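Local coordinates for extracellular solute-binding protein, family 1 (Bifidobacterium longum subsp. infantis ATCC 15697, PDB 3QUF) that probably captures a solute, perhaps a sugar, outside the cell membrane and hands it to an ABC transporter for uptake, at residues 29-41 and 77-90. Sequence-based numbering, arbitrary orientation.
Sequences KTKISFYSYFKDN and RLAGGKPPTIFNLT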
ATOM      1  N   LYS A  29     -27.291  26.586  -9.758  1.00 31.46           N
ATOM      2  CA  LYS A  29     -26.858  25.207  -9.427  1.00 29.84           C
ATOM      3  C   LYS A  29     -25.836  24.715 -10.441  1.00 26.33           C
ATOM      4  O   LYS A  29     -25.893  25.082 -11.587  1.00 24.80           O
ATOM      5  CB  LYS A  29     -28.000  24.206  -9.439  1.00 31.36           C
ATOM      6  CG  LYS A  29     -28.980  24.311  -8.255  1.00 36.10           C
ATOM      7  CD  LYS A  29     -29.631  22.934  -7.979  1.00 39.07           C
ATOM      8  CE  LYS A  29     -30.268  22.874  -6.590  1.00 42.01           C
ATOM      9  NZ  LYS A  29     -31.001  24.125  -6.260  1.00 44.32           N
ATOM     10  N   THR A  30     -24.916  23.871  -9.999  1.00 22.99           N
ATOM     11  CA  THR A  30     -23.931  23.308 -10.895  1.00 21.97           C
ATOM     12  C   THR A  30     -24.022  21.803 -10.791  1.00 20.11           C
ATOM     13  O   THR A  30     -23.895  21.252  -9.700  1.00 21.40           O
ATOM     14  CB  THR A  30     -22.514  23.745 -10.480  1.00 21.22           C
ATOM     15  OG1 THR A  30     -22.414  25.184 -10.593  1.00 24.59           O
ATOM     16  CG2 THR A  30     -21.447  23.070 -11.377  1.00 20.15           C
ATOM     17  N   LYS A  31     -24.244  21.154 -11.919  1.00 20.55           N
ATOM     18  CA  LYS A  31     -24.290  19.699 -11.994  0.50 19.95           C
ATOM     19  C   LYS A  31     -22.903  19.121 -12.264  1.00 19.29           C
ATOM     20  O   LYS A  31     -22.291  19.482 -13.269  1.00 18.89           O
ATOM     21  CB  LYS A  31     -25.209  19.293 -13.141  0.50 21.25           C
ATOM     22  CG  LYS A  31     -26.632  19.786 -12.990  0.50 21.65           C
ATOM     23  CD  LYS A  31     -27.526  19.117 -14.013  0.50 25.48           C
ATOM     24  CE  LYS A  31     -27.237  17.633 -14.106  0.50 28.54           C
ATOM     25  NZ  LYS A  31     -27.694  16.875 -12.917  0.50 31.19           N
ATOM     26  N   ILE A  32     -22.434  18.217 -11.415  1.00 17.19           N
ATOM     27  CA  ILE A  32     -21.177  17.481 -11.650  1.00 15.79           C
ATOM     28  C   ILE A  32     -21.390  15.982 -11.485  1.00 16.06           C
ATOM     29  O   ILE A  32     -22.412  15.567 -10.903  1.00 16.05           O
ATOM     30  CB  ILE A  32     -20.022  17.951 -10.757  1.00 15.47           C
ATOM     31  CG1 ILE A  32     -20.376  17.885  -9.253  1.00 16.96           C
ATOM     32  CG2 ILE A  32     -19.645  19.396 -11.169  1.00 16.23           C
ATOM     33  CD1 ILE A  32     -19.184  18.206  -8.319  1.00 15.08           C
ATOM     34  N   SER A  33     -20.472  15.192 -12.050  1.00 14.93           N
ATOM     35  CA  SER A  33     -20.527  13.756 -11.955  1.00 15.26           C
ATOM     36  C   SER A  33     -19.269  13.196 -11.318  1.00 15.49           C
ATOM     37  O   SER A  33     -18.201  13.810 -11.372  1.00 14.54           O
ATOM     38  CB  SER A  33     -20.741  13.117 -13.323  1.00 16.32           C
ATOM     39  OG  SER A  33     -19.750  13.585 -14.207  1.00 17.89           O
ATOM     40  N   PHE A  34     -19.403  12.029 -10.702  1.00 15.00           N
ATOM     41  CA  PHE A  34     -18.292  11.342 -10.048  1.00 13.81           C
ATOM     42  C   PHE A  34     -18.404   9.895 -10.441  1.00 14.16           C
ATOM     43  O   PHE A  34     -19.464   9.294 -10.203  1.00 15.92           O
ATOM     44  CB  PHE A  34     -18.420  11.524  -8.538  1.00 14.23           C
ATOM     45  CG  PHE A  34     -17.428  10.753  -7.674  1.00 12.87           C
ATOM     46  CD1 PHE A  34     -16.194  10.344  -8.108  1.00 13.77           C
ATOM     47  CD2 PHE A  34     -17.783  10.462  -6.358  1.00 16.10           C
ATOM     48  CE1 PHE A  34     -15.329   9.620  -7.263  1.00 15.31           C
ATOM     49  CE2 PHE A  34     -16.941   9.747  -5.524  1.00 16.79           C
ATOM     50  CZ  PHE A  34     -15.746   9.323  -5.959  1.00 14.83           C
ATOM     51  N   TYR A  35     -17.413   9.377 -11.151  1.00 13.57           N
ATOM     52  CA  TYR A  35     -17.364   7.948 -11.460  1.00 13.42           C
ATOM     53  C   TYR A  35     -16.410   7.372 -10.446  1.00 13.67           C
ATOM     54  O   TYR A  35     -15.198   7.579 -10.518  1.00 13.61           O
ATOM     55  CB  TYR A  35     -16.889   7.679 -12.878  1.00 13.55           C
ATOM     56  CG  TYR A  35     -16.998   6.220 -13.255  1.00 15.38           C
ATOM     57  CD1 TYR A  35     -18.168   5.520 -13.007  1.00 26.23           C
ATOM     58  CD2 TYR A  35     -15.968   5.545 -13.835  1.00 15.32           C
ATOM     59  CE1 TYR A  35     -18.292   4.168 -13.353  1.00 27.19           C
ATOM     60  CE2 TYR A  35     -16.080   4.191 -14.187  1.00 18.09           C
ATOM     61  CZ  TYR A  35     -17.235   3.517 -13.924  1.00 25.39           C
ATOM     62  OH  TYR A  35     -17.420   2.199 -14.280  1.00 25.30           O
ATOM     63  N   SER A  36     -16.968   6.672  -9.469  1.00 14.17           N
ATOM     64  CA  SER A  36     -16.251   6.261  -8.255  1.00 13.95           C
ATOM     65  C   SER A  36     -15.725   4.813  -8.276  1.00 14.02           C
ATOM     66  O   SER A  36     -16.460   3.875  -8.576  1.00 14.69           O
ATOM     67  CB  SER A  36     -17.181   6.414  -7.059  1.00 14.59           C
ATOM     68  OG  SER A  36     -16.578   5.968  -5.852  1.00 15.15           O
ATOM     69  N   TYR A  37     -14.448   4.660  -7.982  1.00 12.03           N
ATOM     70  CA  TYR A  37     -13.841   3.334  -7.749  1.00 13.05           C
ATOM     71  C   TYR A  37     -14.442   2.690  -6.493  1.00 14.42           C
ATOM     72  O   TYR A  37     -14.558   1.468  -6.378  1.00 16.38           O
ATOM     73  CB  TYR A  37     -12.370   3.505  -7.564  1.00 12.94           C
ATOM     74  CG  TYR A  37     -11.611   2.288  -7.141  1.00 13.87           C
ATOM     75  CD1 TYR A  37     -11.267   1.322  -8.053  1.00 19.72           C
ATOM     76  CD2 TYR A  37     -11.321   2.095  -5.821  1.00 18.70           C
ATOM     77  CE1 TYR A  37     -10.548   0.194  -7.641  1.00 22.21           C
ATOM     78  CE2 TYR A  37     -10.610   0.985  -5.390  1.00 21.95           C
ATOM     79  CZ  TYR A  37     -10.256   0.042  -6.305  1.00 22.98           C
ATOM     80  OH  TYR A  37      -9.560  -1.073  -5.871  1.00 31.29           O
ATOM     81  N   PHE A  38     -14.797   3.541  -5.551  1.00 15.07           N
ATOM     82  CA  PHE A  38     -15.307   3.102  -4.242  1.00 15.45           C
ATOM     83  C   PHE A  38     -16.774   2.807  -4.327  1.00 17.53           C
ATOM     84  O   PHE A  38     -17.554   3.526  -4.964  1.00 16.88           O
ATOM     85  CB  PHE A  38     -15.028   4.211  -3.228  1.00 15.34           C
ATOM     86  CG  PHE A  38     -13.577   4.446  -3.008  1.00 14.24           C
ATOM     87  CD1 PHE A  38     -12.829   3.558  -2.268  1.00 16.53           C
ATOM     88  CD2 PHE A  38     -12.899   5.495  -3.656  1.00 15.50           C
ATOM     89  CE1 PHE A  38     -11.468   3.768  -2.105  1.00 18.05           C
ATOM     90  CE2 PHE A  38     -11.557   5.669  -3.490  1.00 18.24           C
ATOM     91  CZ  PHE A  38     -10.853   4.811  -2.727  1.00 15.52           C
ATOM     92  N   LYS A  39     -17.170   1.734  -3.646  1.00 18.13           N
ATOM     93  CA  LYS A  39     -18.555   1.379  -3.563  1.00 21.45           C
ATOM     94  C   LYS A  39     -19.324   2.318  -2.616  1.00 20.20           C
ATOM     95  O   LYS A  39     -18.738   3.030  -1.799  1.00 19.46           O
ATOM     96  CB  LYS A  39     -18.683  -0.062  -3.110  1.00 23.67           C
ATOM     97  CG  LYS A  39     -18.177  -1.061  -4.190  1.00 30.23           C
ATOM     98  CD  LYS A  39     -18.607  -2.493  -3.885  1.00 37.90           C
ATOM     99  CE  LYS A  39     -18.742  -3.312  -5.186  1.00 42.02           C
ATOM    100  NZ  LYS A  39     -17.431  -3.322  -5.911  1.00 42.77           N
ATOM    101  N   ASP A  40     -20.650   2.276  -2.706  1.00 20.71           N
ATOM    102  CA  ASP A  40     -21.461   3.103  -1.830  1.00 21.11           C
ATOM    103  C   ASP A  40     -21.162   2.813  -0.361  1.00 21.51           C
ATOM    104  O   ASP A  40     -21.214   3.724   0.447  1.00 20.05           O
ATOM    105  CB  ASP A  40     -22.962   2.942  -2.140  1.00 23.36           C
ATOM    106  CG  ASP A  40     -23.844   3.775  -1.219  1.00 24.38           C
ATOM    107  OD1 ASP A  40     -23.933   5.004  -1.386  1.00 32.79           O
ATOM    108  OD2 ASP A  40     -24.437   3.160  -0.335  1.00 28.79           O
ATOM    109  N   ASN A  41     -20.840   1.565  -0.012  1.00 22.87           N
ATOM    110  CA  ASN A  41     -20.589   1.263   1.413  1.00 24.15           C
ATOM    111  C   ASN A  41     -19.287   1.862   1.894  1.00 23.80           C
ATOM    112  O   ASN A  41     -19.074   1.923   3.089  1.00 25.74           O
ATOM    113  CB  ASN A  41     -20.671  -0.221   1.775  1.00 26.40           C
ATOM    114  CG  ASN A  41     -19.783  -1.120   0.941  1.00 30.57           C
ATOM    115  OD1 ASN A  41     -18.724  -0.752   0.476  1.00 35.27           O
ATOM    116  ND2 ASN A  41     -20.222  -2.382   0.808  1.00 38.25           N
ATOM    117  N   ARG A  77     -15.034   6.585 -20.671  1.00 17.04           N
ATOM    118  CA  ARG A  77     -15.761   7.779 -20.333  1.00 17.27           C
ATOM    119  C   ARG A  77     -14.900   9.032 -20.432  1.00 17.57           C
ATOM    120  O   ARG A  77     -15.394  10.080 -20.855  1.00 18.23           O
ATOM    121  CB  ARG A  77     -16.367   7.664 -18.964  1.00 17.18           C
ATOM    122  CG  ARG A  77     -17.434   6.609 -18.913  1.00 21.17           C
ATOM    123  CD  ARG A  77     -18.104   6.543 -17.595  1.00 27.90           C
ATOM    124  NE  ARG A  77     -19.053   5.432 -17.623  1.00 32.95           N
ATOM    125  CZ  ARG A  77     -20.032   5.209 -16.749  1.00 38.88           C
ATOM    126  NH1 ARG A  77     -20.257   6.040 -15.744  1.00 41.71           N
ATOM    127  NH2 ARG A  77     -20.818   4.140 -16.911  1.00 40.07           N
ATOM    128  N   LEU A  78     -13.629   8.934 -20.072  1.00 15.97           N
ATOM    129  CA  LEU A  78     -12.728  10.079 -20.186  1.00 16.64           C
ATOM    130  C   LEU A  78     -12.494  10.435 -21.632  1.00 18.60           C
ATOM    131  O   LEU A  78     -12.274  11.598 -21.933  1.00 18.76           O
ATOM    132  CB  LEU A  78     -11.376   9.841 -19.499  1.00 16.25           C
ATOM    133  CG  LEU A  78     -11.487   9.769 -17.985  1.00 14.44           C
ATOM    134  CD1 LEU A  78     -10.140   9.342 -17.422  1.00 16.51           C
ATOM    135  CD2 LEU A  78     -11.928  11.109 -17.385  1.00 15.56           C
ATOM    136  N   ALA A  79     -12.554   9.436 -22.517  1.00 18.64           N
ATOM    137  CA  ALA A  79     -12.351   9.648 -23.938  1.00 20.02           C
ATOM    138  C   ALA A  79     -13.588  10.171 -24.668  1.00 20.52           C
ATOM    139  O   ALA A  79     -13.458  10.643 -25.786  1.00 21.49           O
ATOM    140  CB  ALA A  79     -11.884   8.323 -24.602  1.00 20.09           C
ATOM    141  N   GLY A  80     -14.772  10.029 -24.079  1.00 19.75           N
ATOM    142  CA  GLY A  80     -16.027  10.347 -24.738  1.00 20.72           C
ATOM    143  C   GLY A  80     -16.407  11.816 -24.610  1.00 20.62           C
ATOM    144  O   GLY A  80     -15.598  12.628 -24.198  1.00 19.27           O
ATOM    145  N   GLY A  81     -17.665  12.127 -24.913  1.00 22.15           N
ATOM    146  CA  GLY A  81     -18.112  13.494 -24.935  1.00 23.82           C
ATOM    147  C   GLY A  81     -18.508  14.096 -23.605  1.00 25.28           C
ATOM    148  O   GLY A  81     -18.721  15.295 -23.540  1.00 26.95           O
ATOM    149  N   LYS A  82     -18.600  13.261 -22.571  1.00 25.96           N
ATOM    150  CA  LYS A  82     -19.057  13.688 -21.243  1.00 26.97           C
ATOM    151  C   LYS A  82     -18.186  13.078 -20.133  1.00 23.55           C
ATOM    152  O   LYS A  82     -18.646  12.197 -19.418  1.00 24.76           O
ATOM    153  CB  LYS A  82     -20.537  13.302 -21.051  1.00 28.95           C
ATOM    154  CG  LYS A  82     -20.890  11.777 -21.100  1.00 33.49           C
ATOM    155  CD  LYS A  82     -22.374  11.480 -20.747  1.00 40.77           C
ATOM    156  CE  LYS A  82     -23.297  11.518 -21.974  1.00 43.24           C
ATOM    157  NZ  LYS A  82     -24.761  11.374 -21.638  1.00 47.85           N
ATOM    158  N   PRO A  83     -16.898  13.495 -20.019  1.00 21.37           N
ATOM    159  CA  PRO A  83     -16.103  12.799 -19.010  1.00 18.70           C
ATOM    160  C   PRO A  83     -16.634  13.080 -17.611  1.00 17.03           C
ATOM    161  O   PRO A  83     -17.203  14.143 -17.396  1.00 16.31           O
ATOM    162  CB  PRO A  83     -14.729  13.416 -19.137  1.00 18.79           C
ATOM    163  CG  PRO A  83     -14.727  14.121 -20.436  1.00 21.66           C
ATOM    164  CD  PRO A  83     -16.086  14.465 -20.759  1.00 20.06           C
ATOM    165  N   PRO A  84     -16.469  12.135 -16.689  1.00 15.36           N
ATOM    166  CA  PRO A  84     -16.879  12.396 -15.310  1.00 13.71           C
ATOM    167  C   PRO A  84     -16.073  13.550 -14.731  1.00 13.68           C
ATOM    168  O   PRO A  84     -14.847  13.608 -14.922  1.00 14.25           O
ATOM    169  CB  PRO A  84     -16.546  11.102 -14.563  1.00 13.66           C
ATOM    170  CG  PRO A  84     -15.692  10.324 -15.446  1.00 16.31           C
ATOM    171  CD  PRO A  84     -15.852  10.816 -16.860  1.00 14.80           C
ATOM    172  N   THR A  85     -16.731  14.433 -13.996  1.00 12.49           N
ATOM    173  CA  THR A  85     -16.006  15.539 -13.391  1.00 11.85           C
ATOM    174  C   THR A  85     -14.951  15.116 -12.382  1.00 11.01           C
ATOM    175  O   THR A  85     -13.884  15.771 -12.249  1.00 11.80           O
ATOM    176  CB  THR A  85     -16.977  16.518 -12.710  1.00 11.51           C
ATOM    177  OG1 THR A  85     -18.219  16.597 -13.402  1.00 13.91           O
ATOM    178  CG2 THR A  85     -16.343  17.891 -12.603  1.00 12.21           C
ATOM    179  N   ILE A  86     -15.280  14.097 -11.590  1.00 10.50           N
ATOM    180  CA  ILE A  86     -14.418  13.551 -10.572  1.00 10.39           C
ATOM    181  C   ILE A  86     -14.291  12.054 -10.819  1.00 10.78           C
ATOM    182  O   ILE A  86     -15.242  11.392 -11.260  1.00 11.49           O
ATOM    183  CB  ILE A  86     -14.978  13.777  -9.179  1.00 10.24           C
ATOM    184  CG1 ILE A  86     -15.252  15.245  -8.905  1.00 12.43           C
ATOM    185  CG2 ILE A  86     -14.020  13.197  -8.109  1.00 10.86           C
ATOM    186  CD1 ILE A  86     -16.446  15.517  -8.000  1.00 13.41           C
ATOM    187  N   PHE A  87     -13.099  11.555 -10.606  1.00 10.20           N
ATOM    188  CA  PHE A  87     -12.808  10.147 -10.803  1.00 10.13           C
ATOM    189  C   PHE A  87     -11.597   9.740  -9.949  1.00 11.47           C
ATOM    190  O   PHE A  87     -10.952  10.586  -9.300  1.00 12.22           O
ATOM    191  CB  PHE A  87     -12.640   9.807 -12.281  1.00 10.67           C
ATOM    192  CG  PHE A  87     -11.626  10.644 -12.966  1.00 10.16           C
ATOM    193  CD1 PHE A  87     -10.288  10.316 -12.920  1.00 12.66           C
ATOM    194  CD2 PHE A  87     -12.021  11.825 -13.612  1.00 11.71           C
ATOM    195  CE1 PHE A  87      -9.335  11.157 -13.535  1.00 13.89           C
ATOM    196  CE2 PHE A  87     -11.072  12.637 -14.227  1.00 13.11           C
ATOM    197  CZ  PHE A  87      -9.740  12.303 -14.156  1.00 12.70           C
ATOM    198  N   ASN A  88     -11.242   8.465  -9.993  1.00 10.72           N
ATOM    199  CA  ASN A  88     -10.126   7.978  -9.201  1.00 10.43           C
ATOM    200  C   ASN A  88      -8.943   7.522 -10.008  1.00 11.51           C
ATOM    201  O   ASN A  88      -9.097   6.881 -11.051  1.00 12.18           O
ATOM    202  CB  ASN A  88     -10.606   6.806  -8.319  1.00 10.96           C
ATOM    203  CG  ASN A  88     -11.551   7.233  -7.224  1.00 10.98           C
ATOM    204  OD1 ASN A  88     -12.722   6.868  -7.203  1.00 13.31           O
ATOM    205  ND2 ASN A  88     -11.042   8.085  -6.272  1.00 12.34           N
ATOM    206  N   LEU A  89      -7.752   7.869  -9.511  1.00 12.05           N
ATOM    207  CA  LEU A  89      -6.503   7.352  -9.998  1.00 11.60           C
ATOM    208  C   LEU A  89      -6.139   6.196  -9.082  1.00 13.06           C
ATOM    209  O   LEU A  89      -5.905   6.373  -7.888  1.00 12.96           O
ATOM    210  CB  LEU A  89      -5.424   8.415  -9.960  1.00 10.87           C
ATOM    211  CG  LEU A  89      -5.691   9.663 -10.816  1.00 12.72           C
ATOM    212  CD1 LEU A  89      -4.566  10.672 -10.632  1.00 12.91           C
ATOM    213  CD2 LEU A  89      -5.853   9.337 -12.282  1.00 13.86           C
ATOM    214  N   THR A  90      -6.160   5.010  -9.648  1.00 12.56           N
ATOM    215  CA  THR A  90      -5.893   3.807  -8.893  1.00 13.92           C
ATOM    216  C   THR A  90      -4.476   3.339  -9.168  1.00 14.06           C
ATOM    217  O   THR A  90      -3.794   3.876 -10.043  1.00 12.23           O
ATOM    218  CB  THR A  90      -6.846   2.702  -9.247  1.00 14.85           C
ATOM    219  OG1 THR A  90      -6.523   2.111 -10.530  1.00 14.65           O
ATOM    220  CG2 THR A  90      -8.314   3.227  -9.258  1.00 15.31           C
TER
HETATM  221  O   HOH W   1     -20.099  11.470 -16.667  1.00 42.99           O
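S33 and T85 open the pairing of strands 30-36 and 86-89 with an exchange of bonds: S33 N gives a nearly straight hydrogen bond (174°) to T85 OG1 at 3.0 Å, while T85 N donates to S33 OG at 3.1 Å. The ladder continues through I86 N to S33 O and Y35 N to I86 O. Past the end of strand 30-36, N88 takes over. Its CB packs on Y37 CB at 3.8 Å; with CG anti to the carbonyl carbon (chi1 -69°), OD1 accepts a hydrogen bond from Y37 N at 2.9 Å, the donor tilted slightly out of the amide's carbonyl plane, and meets the F34 ring edge. ND2 lies at the edge of the F38 ring, 3.7 Å from CE2, with amide and ring planes almost perpendicular (87°), and donates a hydrogen bond to G302 O on strand 295-305. With an alanine here, Y37 N and G302 O would probably both lose their amide partner, and a gap would be likely beside the F34 and F38 rings. On the sheet face carrying Y35 and F87, the R77 guanidinium stacks over the Y35 ring, CZ 4.3 Å from its centroid; NH1 is hydrogen-bonded to Q62 OE1, Y35 OH to T73 OG1. Strand 30-36 lies between parallel neighbours 57-63 and 86-89, which helix 67-79 connects, an alpha/beta arrangement characteristic of periplasmic-type solute-binding protein lobes.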